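Local structure of chitinase A (Cycas revoluta, 4MNK) at residues F271-E284 with A295-Q307. The protein probably hydrolyses chitin as a plant class V chitinase of glycosyl hydrolase family 18, and binds N-acetylglucosamine oligomers. Sequence-based numbering, arbitrary orientation.
Sequences FSEIQNFIRGGARE and AYKDNVWVGYDNQ
Ile-274 lays its CG2 methyl over the centre of one face of the Tyr-304 ring, a CH-pi contact 3.6 Å from the centroid. Its CD1 lies nearer the root of the same side chain, against Tyr-304 CB, and also touches Val-302 CG2. The Tyr-304 hydroxyl donates to Glu-284 OE1 at 2.7 Å, on the anti side, somewhat out of the carboxylate plane. Glu-284 reaches this hydroxyl with CG anti to the backbone N (chi1 173°) and the chain extended beyond CG. The same OE1 accepts a weak bond from Asn-306 ND2 and a hydrogen bond from a water that also bridges Gln-275 NE2 and Gln-307 OE1. A phenylalanine in place of Tyr-304 would probably keep the methyl-on-ring packing but leave Glu-284 OE1 without its hydroxyl donor. Phe-277 meets Val-300 CG1 with CZ, Val-302 CG1 with CD1 and Lys-297 CB with CE2, with Ala-295 O in plane at its edge. Ala-282 CB sits over the centre of one ring face. Lys-297 bends at chi3 (92°), and its NZ meets Gly-280 O at 2.9 Å from above the carbonyl plane. A water links NZ to Phe-277 O. A Schellman motif ends the helix here, with Gly-281 at positive phi. The chain then pairs antiparallel: Arg-283 N to Tyr-296 O is 2.9 Å, and Tyr-296 N returns to Arg-283 O. Arg-283 runs alongside the Tyr-296 ring, its CB over one face. Helix 271-279 thus packs on the three-stranded antiparallel unit of 283-287, 292-297 and 300-304, consistent with the alpha+beta insertion of family 18 TIM barrels. Strand 300-304 also pairs antiparallel with strand 234-247, and Phe-271 reaches helix 337-346.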
loop_
_atom_site.group_PDB
_atom_site.type_symbol
_atom_site.label_atom_id
_atom_site.label_comp_id
_atom_site.label_asym_id
_atom_site.label_seq_id
_atom_site.Cartn_x
_atom_site.Cartn_y
_atom_site.Cartn_z
ATOM N N PHE A 271 -8.590 10.953 -4.652
ATOM C CA PHE A 271 -8.902 11.080 -6.073
ATOM C C PHE A 271 -10.299 11.661 -6.294
ATOM O O PHE A 271 -10.482 12.531 -7.143
ATOM C CB PHE A 271 -8.759 9.739 -6.792
ATOM C CG PHE A 271 -9.023 9.817 -8.269
ATOM C CD1 PHE A 271 -10.202 9.315 -8.805
ATOM C CD2 PHE A 271 -8.095 10.407 -9.123
ATOM C CE1 PHE A 271 -10.449 9.392 -10.172
ATOM C CE2 PHE A 271 -8.335 10.489 -10.493
ATOM C CZ PHE A 271 -9.513 9.977 -11.015
ATOM N N SER A 272 -11.277 11.187 -5.521
ATOM C CA SER A 272 -12.644 11.692 -5.627
ATOM C C SER A 272 -12.722 13.196 -5.343
ATOM O O SER A 272 -13.424 13.929 -6.045
ATOM C CB SER A 272 -13.588 10.905 -4.717
ATOM O OG SER A 272 -13.680 9.561 -5.154
ATOM N N GLU A 273 -11.980 13.659 -4.341
ATOM C CA GLU A 273 -11.923 15.090 -4.052
ATOM C C GLU A 273 -11.182 15.865 -5.144
ATOM O O GLU A 273 -11.515 17.016 -5.419
ATOM C CB GLU A 273 -11.330 15.366 -2.668
ATOM C CG GLU A 273 -12.233 14.961 -1.492
ATOM C CD GLU A 273 -13.563 15.721 -1.429
ATOM O OE1 GLU A 273 -13.694 16.797 -2.055
ATOM O OE2 GLU A 273 -14.484 15.237 -0.735
ATOM N N ILE A 274 -10.194 15.230 -5.771
ATOM C CA ILE A 274 -9.495 15.827 -6.911
ATOM C C ILE A 274 -10.440 15.987 -8.104
ATOM O O ILE A 274 -10.396 17.002 -8.802
ATOM C CB ILE A 274 -8.225 15.025 -7.289
ATOM C CG1 ILE A 274 -7.202 15.112 -6.151
ATOM C CG2 ILE A 274 -7.620 15.534 -8.600
ATOM C CD1 ILE A 274 -6.074 14.101 -6.231
ATOM N N GLN A 275 -11.312 15.003 -8.319
ATOM C CA GLN A 275 -12.350 15.117 -9.346
ATOM C C GLN A 275 -13.292 16.290 -9.064
ATOM O O GLN A 275 -13.659 17.029 -9.982
ATOM C CB GLN A 275 -13.141 13.811 -9.493
ATOM C CG GLN A 275 -12.297 12.595 -9.876
ATOM C CD GLN A 275 -11.568 12.775 -11.195
ATOM O OE1 GLN A 275 -12.147 12.605 -12.267
ATOM N NE2 GLN A 275 -10.284 13.108 -11.120
ATOM N N ASN A 276 -13.665 16.465 -7.796
ATOM C CA ASN A 276 -14.458 17.622 -7.374
ATOM C C ASN A 276 -13.710 18.931 -7.633
ATOM O O ASN A 276 -14.296 19.905 -8.105
ATOM C CB ASN A 276 -14.826 17.520 -5.888
ATOM C CG ASN A 276 -15.742 16.344 -5.578
ATOM O OD1 ASN A 276 -16.399 15.791 -6.462
ATOM N ND2 ASN A 276 -15.793 15.964 -4.307
ATOM N N PHE A 277 -12.413 18.930 -7.328
ATOM C CA PHE A 277 -11.519 20.069 -7.544
ATOM C C PHE A 277 -11.540 20.494 -9.015
ATOM O O PHE A 277 -11.706 21.680 -9.323
ATOM C CB PHE A 277 -10.113 19.665 -7.082
ATOM C CG PHE A 277 -9.095 20.780 -7.062
ATOM C CD1 PHE A 277 -7.827 20.559 -7.592
ATOM C CD2 PHE A 277 -9.369 22.016 -6.475
ATOM C CE1 PHE A 277 -6.851 21.556 -7.563
ATOM C CE2 PHE A 277 -8.398 23.020 -6.444
ATOM C CZ PHE A 277 -7.139 22.789 -6.992
ATOM N N ILE A 278 -11.415 19.518 -9.914
ATOM C CA ILE A 278 -11.445 19.762 -11.358
ATOM C C ILE A 278 -12.822 20.257 -11.825
ATOM O O ILE A 278 -12.914 21.225 -12.586
ATOM C CB ILE A 278 -11.002 18.499 -12.151
ATOM C CG1 ILE A 278 -9.527 18.181 -11.871
ATOM C CG2 ILE A 278 -11.228 18.680 -13.651
ATOM C CD1 ILE A 278 -9.118 16.760 -12.209
ATOM N N ARG A 279 -13.890 19.602 -11.370
ATOM C CA ARG A 279 -15.247 20.031 -11.719
ATOM C C ARG A 279 -15.565 21.438 -11.200
ATOM O O ARG A 279 -16.379 22.154 -11.787
ATOM C CB ARG A 279 -16.289 19.009 -11.249
ATOM C CG ARG A 279 -16.496 17.861 -12.236
ATOM C CD ARG A 279 -17.624 16.928 -11.818
ATOM N NE ARG A 279 -17.122 15.817 -11.017
ATOM C CZ ARG A 279 -17.156 15.763 -9.688
ATOM N NH1 ARG A 279 -16.664 14.703 -9.065
ATOM N NH2 ARG A 279 -17.684 16.754 -8.981
ATOM N N GLY A 280 -14.892 21.838 -10.124
ATOM C CA GLY A 280 -15.036 23.172 -9.560
ATOM C C GLY A 280 -14.125 24.227 -10.167
ATOM O O GLY A 280 -14.049 25.345 -9.657
ATOM N N GLY A 281 -13.428 23.878 -11.247
ATOM C CA GLY A 281 -12.646 24.860 -11.993
ATOM C C GLY A 281 -11.142 24.664 -12.060
ATOM O O GLY A 281 -10.459 25.442 -12.720
ATOM N N ALA A 282 -10.610 23.649 -11.382
ATOM C CA ALA A 282 -9.176 23.366 -11.473
ATOM C C ALA A 282 -8.824 22.819 -12.852
ATOM O O ALA A 282 -9.624 22.113 -13.468
ATOM C CB ALA A 282 -8.750 22.395 -10.397
ATOM N N ARG A 283 -7.628 23.154 -13.332
ATOM C CA ARG A 283 -7.156 22.661 -14.620
ATOM C C ARG A 283 -6.300 21.418 -14.428
ATOM O O ARG A 283 -5.322 21.443 -13.679
ATOM C CB ARG A 283 -6.353 23.737 -15.358
ATOM C CG ARG A 283 -5.903 23.320 -16.759
ATOM C CD ARG A 283 -5.116 24.416 -17.466
ATOM N NE ARG A 283 -5.909 25.626 -17.691
ATOM C CZ ARG A 283 -6.671 25.847 -18.761
ATOM N NH1 ARG A 283 -6.764 24.940 -19.726
ATOM N NH2 ARG A 283 -7.347 26.984 -18.864
ATOM N N GLU A 284 -6.673 20.337 -15.109
ATOM C CA GLU A 284 -5.896 19.104 -15.098
ATOM C C GLU A 284 -4.849 19.119 -16.203
ATOM O O GLU A 284 -5.134 19.501 -17.342
ATOM C CB GLU A 284 -6.801 17.880 -15.263
ATOM C CG GLU A 284 -6.030 16.572 -15.429
ATOM C CD GLU A 284 -6.918 15.353 -15.399
ATOM O OE1 GLU A 284 -6.805 14.571 -14.434
ATOM O OE2 GLU A 284 -7.725 15.175 -16.335
ATOM N N ALA A 295 -3.238 19.081 -10.994
ATOM C CA ALA A 295 -4.347 20.002 -11.172
ATOM C C ALA A 295 -4.143 21.200 -10.269
ATOM O O ALA A 295 -3.615 21.072 -9.163
ATOM C CB ALA A 295 -5.672 19.316 -10.872
ATOM N N TYR A 296 -4.555 22.369 -10.745
ATOM C CA TYR A 296 -4.367 23.593 -9.983
ATOM C C TYR A 296 -5.526 24.560 -10.163
ATOM O O TYR A 296 -6.166 24.595 -11.214
ATOM C CB TYR A 296 -3.036 24.266 -10.353
ATOM C CG TYR A 296 -2.951 24.701 -11.801
ATOM C CD1 TYR A 296 -2.435 23.847 -12.776
ATOM C CD2 TYR A 296 -3.399 25.962 -12.198
ATOM C CE1 TYR A 296 -2.362 24.239 -14.110
ATOM C CE2 TYR A 296 -3.334 26.362 -13.527
ATOM C CZ TYR A 296 -2.816 25.496 -14.474
ATOM O OH TYR A 296 -2.747 25.897 -15.790
ATOM N N LYS A 297 -5.785 25.331 -9.114
ATOM C CA LYS A 297 -6.733 26.430 -9.146
ATOM C C LYS A 297 -6.266 27.427 -8.103
ATOM O O LYS A 297 -5.980 27.050 -6.968
ATOM C CB LYS A 297 -8.156 25.961 -8.825
ATOM C CG LYS A 297 -9.217 27.019 -9.136
ATOM C CD LYS A 297 -10.643 26.514 -8.957
ATOM C CE LYS A 297 -11.168 26.793 -7.563
ATOM N NZ LYS A 297 -12.606 26.414 -7.415
ATOM N N ASP A 298 -6.182 28.696 -8.496
ATOM C CA ASP A 298 -5.693 29.750 -7.611
ATOM C C ASP A 298 -4.366 29.324 -6.961
ATOM O O ASP A 298 -3.413 29.038 -7.683
ATOM C CB ASP A 298 -6.782 30.163 -6.613
ATOM C CG ASP A 298 -8.019 30.713 -7.312
ATOM O OD1 ASP A 298 -7.858 31.497 -8.273
ATOM O OD2 ASP A 298 -9.151 30.357 -6.920
ATOM N N ASN A 299 -4.302 29.245 -5.634
ATOM C CA ASN A 299 -3.051 28.864 -4.965
ATOM C C ASN A 299 -2.932 27.386 -4.566
ATOM O O ASN A 299 -2.036 27.024 -3.806
ATOM C CB ASN A 299 -2.777 29.774 -3.757
ATOM C CG ASN A 299 -3.747 29.547 -2.614
ATOM O OD1 ASN A 299 -4.912 29.199 -2.822
ATOM N ND2 ASN A 299 -3.270 29.752 -1.390
ATOM N N VAL A 300 -3.820 26.535 -5.078
ATOM C CA VAL A 300 -3.805 25.113 -4.724
ATOM C C VAL A 300 -3.338 24.254 -5.902
ATOM O O VAL A 300 -3.821 24.410 -7.022
ATOM C CB VAL A 300 -5.187 24.642 -4.191
ATOM C CG1 VAL A 300 -5.184 23.148 -3.898
ATOM C CG2 VAL A 300 -5.569 25.418 -2.936
ATOM N N TRP A 301 -2.395 23.355 -5.628
ATOM C CA TRP A 301 -1.787 22.493 -6.638
ATOM C C TRP A 301 -1.745 21.080 -6.078
ATOM O O TRP A 301 -1.322 20.877 -4.941
ATOM C CB TRP A 301 -0.361 22.972 -6.905
ATOM C CG TRP A 301 0.335 22.458 -8.146
ATOM C CD1 TRP A 301 0.484 23.131 -9.323
ATOM C CD2 TRP A 301 1.028 21.207 -8.311
ATOM N NE1 TRP A 301 1.208 22.380 -10.215
ATOM C CE2 TRP A 301 1.556 21.195 -9.623
ATOM C CE3 TRP A 301 1.249 20.097 -7.486
ATOM C CZ2 TRP A 301 2.294 20.118 -10.128
ATOM C CZ3 TRP A 301 1.980 19.019 -7.997
ATOM C CH2 TRP A 301 2.492 19.042 -9.304
ATOM N N VAL A 302 -2.172 20.103 -6.870
ATOM C CA VAL A 302 -2.159 18.711 -6.424
ATOM C C VAL A 302 -1.600 17.793 -7.513
ATOM O O VAL A 302 -1.967 17.916 -8.680
ATOM C CB VAL A 302 -3.567 18.250 -5.928
ATOM C CG1 VAL A 302 -4.608 18.322 -7.049
ATOM C CG2 VAL A 302 -3.508 16.847 -5.312
ATOM N N GLY A 303 -0.695 16.898 -7.121
ATOM C CA GLY A 303 -0.146 15.887 -8.026
ATOM C C GLY A 303 -0.718 14.527 -7.679
ATOM O O GLY A 303 -0.816 14.177 -6.501
ATOM N N TYR A 304 -1.093 13.758 -8.698
ATOM C CA TYR A 304 -1.842 12.516 -8.497
ATOM C C TYR A 304 -1.767 11.637 -9.737
ATOM O O TYR A 304 -1.148 12.004 -10.741
ATOM C CB TYR A 304 -3.314 12.828 -8.170
ATOM C CG TYR A 304 -4.002 13.632 -9.254
ATOM C CD1 TYR A 304 -4.851 13.018 -10.177
ATOM C CD2 TYR A 304 -3.776 15.004 -9.378
ATOM C CE1 TYR A 304 -5.466 13.757 -11.191
ATOM C CE2 TYR A 304 -4.382 15.747 -10.382
ATOM C CZ TYR A 304 -5.222 15.120 -11.282
ATOM O OH TYR A 304 -5.810 15.877 -12.268
ATOM N N ASP A 305 -2.400 10.470 -9.661
ATOM C CA ASP A 305 -2.556 9.602 -10.817
ATOM C C ASP A 305 -3.960 9.720 -11.384
ATOM O O ASP A 305 -4.944 9.726 -10.640
ATOM C CB ASP A 305 -2.242 8.151 -10.455
ATOM C CG ASP A 305 -0.757 7.866 -10.476
ATOM O OD1 ASP A 305 -0.160 7.922 -11.574
ATOM O OD2 ASP A 305 -0.185 7.592 -9.400
ATOM N N ASN A 306 -4.046 9.830 -12.705
ATOM C CA ASN A 306 -5.339 9.889 -13.374
ATOM C C ASN A 306 -5.555 8.693 -14.294
ATOM O O ASN A 306 -4.779 7.735 -14.278
ATOM C CB ASN A 306 -5.547 11.233 -14.095
ATOM C CG ASN A 306 -4.688 11.391 -15.347
ATOM O OD1 ASN A 306 -3.898 10.518 -15.710
ATOM N ND2 ASN A 306 -4.849 12.527 -16.011
ATOM N N GLN A 307 -6.613 8.752 -15.094
ATOM C CA GLN A 307 -6.984 7.649 -15.965
ATOM C C GLN A 307 -5.835 7.243 -16.898
ATOM O O GLN A 307 -5.541 6.056 -17.068
ATOM C CB GLN A 307 -8.241 8.024 -16.758
ATOM C CG GLN A 307 -9.505 8.242 -15.893
ATOM C CD GLN A 307 -9.755 9.692 -15.457
ATOM O OE1 GLN A 307 -8.843 10.418 -15.041
ATOM N NE2 GLN A 307 -11.017 10.106 -15.523
HETATM O O HOH W 1 -8.763 13.058 -13.423
HETATM O O HOH W 2 -12.597 23.494 -7.427
HETATM O O HOH W 3 -8.467 12.552 -17.005
#